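Local coordinates for putative gdp-fucose protein o-fucosyltransferase 1 (Caenorhabditis elegans, PDB 3ZY2) that belongs to the GDP-fucose protein O-fucosyltransferase family of GT-B-fold proteins and holds guanosine-5'-diphosphate in its pocket, at residues Ile321-Val333 against Glu343-Phe357. Numbering follows the deposited sequence.
Sequences IMGRADLFVGNCV and ERDHAGQSPRPSAFF
R344's guanidinium is sandwiched: F328 N lies above one face, with F328 CB on that side too, while CB of R352 lies over the other, F328 N and R352 CB both offset toward the rim. In its plane, at the edge, sits A325 O, which takes an end-on grip from R344 NH1 (2.8 Å) and NH2 (2.9 Å), both arriving from the same face of the carbonyl. The bend at chi3 (68°) directs the group from helix 335-346 to this loop carbonyl, and R344 NH2 also donates to P353 O at 2.8 Å. One arginine thereby ties the turn after helix 315-324 to the residue just ahead of strand 354-356. F328's ring has S354 OG at its edge and G330 N over its centre. V329 CG1 stands over the centre of the F357 ring, 3.8 Å from the centroid and 3° off the normal, a CH-pi contact. Strands 327-330 and 354-356 are parallel, their axes 23° apart, and with helix 335-346 between them they form a beta-alpha-beta unit of the Rossmann-like domain in this GT-B fold; within the chain, 354-356 is an edge strand of the sheet. The pairing F328-S354, V329-A355, G330-F356 carries three good bonds, A355 N to F328 O (2.8 Å), G330 N to A355 O (2.9 Å) and F357 N to G330 O (3.0 Å), and a weak fourth runs from F328 N to P353 O. Past the strand, C332 SG, disulfide-bonded to C245, lies above the F356 face at 5.1 Å from its centroid, and a water links C332 N to F357 O. At the far end R352, extended from CG to NE, donates from NH1 to G323 O, which lies in its guanidinium plane.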
# COMPACT_ATOMS: atom_id res chain seq x y z
N ILE A 321 19.26 -5.10 -28.96
CA ILE A 321 20.51 -4.64 -29.61
C ILE A 321 21.55 -4.28 -28.57
O ILE A 321 22.70 -4.65 -28.67
CB ILE A 321 20.25 -3.47 -30.58
CG1 ILE A 321 19.45 -3.96 -31.80
CG2 ILE A 321 21.58 -2.82 -31.06
CD1 ILE A 321 18.83 -2.85 -32.59
N MET A 322 21.14 -3.54 -27.53
CA MET A 322 22.08 -3.15 -26.49
C MET A 322 22.61 -4.37 -25.75
O MET A 322 23.77 -4.37 -25.32
CB MET A 322 21.44 -2.13 -25.54
CG MET A 322 21.08 -0.79 -26.23
SD MET A 322 20.59 0.55 -25.11
CE MET A 322 18.90 0.01 -24.88
N GLY A 323 21.78 -5.40 -25.59
CA GLY A 323 22.24 -6.63 -24.91
C GLY A 323 23.29 -7.36 -25.74
O GLY A 323 24.13 -8.10 -25.17
N ARG A 324 23.28 -7.14 -27.06
CA ARG A 324 24.22 -7.80 -27.99
C ARG A 324 25.49 -7.01 -28.27
O ARG A 324 26.40 -7.52 -28.94
CB ARG A 324 23.52 -8.08 -29.33
CG ARG A 324 22.40 -9.10 -29.15
CD ARG A 324 21.63 -9.36 -30.46
NE ARG A 324 22.40 -10.22 -31.33
CZ ARG A 324 22.37 -11.56 -31.32
NH1 ARG A 324 21.57 -12.23 -30.49
NH2 ARG A 324 23.15 -12.23 -32.15
N ALA A 325 25.57 -5.79 -27.75
CA ALA A 325 26.67 -4.86 -28.05
C ALA A 325 28.00 -5.37 -27.53
O ALA A 325 28.05 -6.12 -26.57
CB ALA A 325 26.38 -3.48 -27.45
N ASP A 326 29.09 -4.92 -28.15
CA ASP A 326 30.41 -5.24 -27.60
C ASP A 326 30.64 -4.52 -26.30
O ASP A 326 31.26 -5.09 -25.40
CB ASP A 326 31.48 -4.95 -28.65
CG ASP A 326 31.29 -5.79 -29.91
OD1 ASP A 326 30.45 -5.40 -30.78
OD2 ASP A 326 31.94 -6.87 -30.03
N LEU A 327 30.14 -3.30 -26.17
CA LEU A 327 30.17 -2.53 -24.92
C LEU A 327 28.87 -1.74 -24.82
O LEU A 327 28.45 -1.15 -25.81
CB LEU A 327 31.35 -1.56 -24.88
CG LEU A 327 31.40 -0.66 -23.62
CD1 LEU A 327 31.67 -1.50 -22.36
CD2 LEU A 327 32.43 0.44 -23.76
N PHE A 328 28.24 -1.77 -23.65
CA PHE A 328 27.03 -1.00 -23.36
C PHE A 328 27.40 0.10 -22.38
O PHE A 328 28.06 -0.17 -21.38
CB PHE A 328 25.99 -1.91 -22.71
CG PHE A 328 24.80 -1.17 -22.10
CD1 PHE A 328 24.01 -0.30 -22.86
CD2 PHE A 328 24.47 -1.38 -20.77
CE1 PHE A 328 22.93 0.34 -22.27
CE2 PHE A 328 23.38 -0.72 -20.19
CZ PHE A 328 22.60 0.13 -20.95
N VAL A 329 27.00 1.33 -22.70
CA VAL A 329 27.07 2.45 -21.72
C VAL A 329 25.65 2.89 -21.42
O VAL A 329 24.94 3.38 -22.31
CB VAL A 329 27.91 3.66 -22.22
CG1 VAL A 329 28.14 4.66 -21.05
CG2 VAL A 329 29.24 3.21 -22.78
N GLY A 330 25.21 2.68 -20.18
CA GLY A 330 23.84 3.01 -19.80
C GLY A 330 23.69 4.18 -18.87
O GLY A 330 24.69 4.85 -18.54
N ASN A 331 22.45 4.38 -18.46
CA ASN A 331 22.10 5.36 -17.44
C ASN A 331 21.83 4.59 -16.16
O ASN A 331 20.93 3.76 -16.10
CB ASN A 331 20.86 6.12 -17.88
CG ASN A 331 20.51 7.21 -16.92
OD1 ASN A 331 20.22 6.93 -15.76
ND2 ASN A 331 20.60 8.46 -17.37
N CYS A 332 22.63 4.88 -15.15
CA CYS A 332 22.57 4.12 -13.91
C CYS A 332 21.23 4.21 -13.19
O CYS A 332 20.85 3.28 -12.47
CB CYS A 332 23.66 4.61 -12.99
SG CYS A 332 23.60 3.75 -11.42
N VAL A 333 20.52 5.32 -13.35
CA VAL A 333 19.25 5.50 -12.64
C VAL A 333 18.09 4.79 -13.36
O VAL A 333 17.09 4.42 -12.77
CB VAL A 333 18.95 7.02 -12.39
CG1 VAL A 333 17.61 7.21 -11.68
CG2 VAL A 333 20.07 7.63 -11.61
N GLU A 343 20.83 -8.35 -18.35
CA GLU A 343 20.93 -9.29 -19.46
C GLU A 343 22.40 -9.53 -19.77
O GLU A 343 22.85 -10.69 -19.92
CB GLU A 343 20.17 -8.78 -20.69
CG GLU A 343 20.30 -9.78 -21.86
CD GLU A 343 19.38 -9.49 -23.03
OE1 GLU A 343 18.42 -8.74 -22.83
OE2 GLU A 343 19.61 -10.07 -24.11
N ARG A 344 23.16 -8.46 -19.82
CA ARG A 344 24.59 -8.58 -20.12
C ARG A 344 25.33 -9.31 -19.02
O ARG A 344 26.26 -10.07 -19.29
CB ARG A 344 25.20 -7.21 -20.37
CG ARG A 344 24.62 -6.58 -21.65
CD ARG A 344 25.24 -5.19 -21.90
NE ARG A 344 26.68 -5.26 -22.26
CZ ARG A 344 27.13 -5.60 -23.46
NH1 ARG A 344 26.28 -5.90 -24.45
NH2 ARG A 344 28.45 -5.65 -23.70
N ASP A 345 24.90 -9.12 -17.78
CA ASP A 345 25.54 -9.82 -16.67
C ASP A 345 25.21 -11.31 -16.62
O ASP A 345 26.05 -12.11 -16.19
CB ASP A 345 25.04 -9.20 -15.38
CG ASP A 345 25.71 -7.87 -15.04
OD1 ASP A 345 26.72 -7.49 -15.68
OD2 ASP A 345 25.23 -7.23 -14.07
N HIS A 346 23.99 -11.68 -17.01
CA HIS A 346 23.44 -13.00 -16.64
C HIS A 346 22.96 -13.92 -17.74
O HIS A 346 22.78 -15.11 -17.47
CB HIS A 346 22.29 -12.84 -15.63
CG HIS A 346 22.69 -12.12 -14.37
ND1 HIS A 346 23.55 -12.68 -13.44
CD2 HIS A 346 22.35 -10.90 -13.90
CE1 HIS A 346 23.73 -11.81 -12.46
NE2 HIS A 346 23.01 -10.73 -12.71
N ALA A 347 22.73 -13.41 -18.95
CA ALA A 347 22.15 -14.25 -20.01
C ALA A 347 23.10 -15.38 -20.39
O ALA A 347 22.65 -16.50 -20.68
CB ALA A 347 21.78 -13.44 -21.23
N GLY A 348 24.38 -15.06 -20.40
CA GLY A 348 25.40 -16.03 -20.74
C GLY A 348 26.12 -16.55 -19.54
O GLY A 348 25.83 -16.24 -18.37
N GLN A 349 27.12 -17.37 -19.83
CA GLN A 349 27.87 -18.00 -18.81
C GLN A 349 28.81 -17.00 -18.13
O GLN A 349 29.12 -17.16 -16.96
CB GLN A 349 28.66 -19.12 -19.45
CG GLN A 349 28.96 -20.21 -18.56
CD GLN A 349 29.74 -21.30 -19.25
OE1 GLN A 349 29.31 -22.46 -19.30
NE2 GLN A 349 30.90 -20.95 -19.75
N SER A 350 29.22 -15.98 -18.88
CA SER A 350 30.14 -14.94 -18.42
C SER A 350 29.51 -13.58 -18.72
O SER A 350 28.76 -13.47 -19.68
CB SER A 350 31.48 -15.03 -19.15
OG SER A 350 32.22 -16.14 -18.71
N PRO A 351 29.79 -12.56 -17.88
CA PRO A 351 29.18 -11.24 -18.18
C PRO A 351 29.82 -10.57 -19.38
O PRO A 351 31.02 -10.75 -19.65
CB PRO A 351 29.46 -10.41 -16.92
CG PRO A 351 30.58 -11.14 -16.22
CD PRO A 351 30.39 -12.59 -16.53
N ARG A 352 29.00 -9.83 -20.11
CA ARG A 352 29.46 -8.97 -21.18
C ARG A 352 29.64 -7.57 -20.58
O ARG A 352 28.84 -7.16 -19.73
CB ARG A 352 28.43 -8.96 -22.30
CG ARG A 352 28.30 -10.25 -23.08
CD ARG A 352 27.21 -10.16 -24.22
NE ARG A 352 27.16 -11.41 -24.98
CZ ARG A 352 26.28 -11.73 -25.92
NH1 ARG A 352 25.29 -10.91 -26.26
NH2 ARG A 352 26.37 -12.93 -26.52
N PRO A 353 30.67 -6.83 -21.01
CA PRO A 353 30.98 -5.59 -20.31
C PRO A 353 29.99 -4.44 -20.46
O PRO A 353 29.43 -4.21 -21.55
CB PRO A 353 32.32 -5.17 -20.88
CG PRO A 353 32.37 -5.78 -22.21
CD PRO A 353 31.63 -7.11 -22.09
N SER A 354 29.80 -3.72 -19.37
CA SER A 354 28.96 -2.56 -19.34
C SER A 354 29.63 -1.43 -18.55
O SER A 354 30.55 -1.67 -17.74
CB SER A 354 27.60 -2.87 -18.70
OG SER A 354 26.97 -3.97 -19.37
N ALA A 355 29.16 -0.22 -18.82
CA ALA A 355 29.60 0.98 -18.11
C ALA A 355 28.39 1.88 -18.02
O ALA A 355 27.37 1.61 -18.64
CB ALA A 355 30.72 1.68 -18.87
N PHE A 356 28.52 2.96 -17.25
CA PHE A 356 27.44 3.92 -17.09
C PHE A 356 28.00 5.33 -17.19
O PHE A 356 29.13 5.60 -16.77
CB PHE A 356 26.77 3.76 -15.73
CG PHE A 356 26.09 2.44 -15.56
CD1 PHE A 356 24.80 2.25 -16.03
CD2 PHE A 356 26.76 1.37 -14.94
CE1 PHE A 356 24.15 1.04 -15.89
CE2 PHE A 356 26.11 0.15 -14.79
CZ PHE A 356 24.81 -0.01 -15.27
N PHE A 357 27.20 6.23 -17.75
CA PHE A 357 27.59 7.64 -17.79
C PHE A 357 27.85 8.16 -16.38
O PHE A 357 27.12 7.87 -15.45
CB PHE A 357 26.54 8.49 -18.49
CG PHE A 357 26.43 8.23 -19.96
CD1 PHE A 357 27.44 8.64 -20.82
CD2 PHE A 357 25.33 7.54 -20.48
CE1 PHE A 357 27.37 8.39 -22.18
CE2 PHE A 357 25.24 7.30 -21.84
CZ PHE A 357 26.26 7.71 -22.69
O HOH W 1 24.43 7.12 -15.55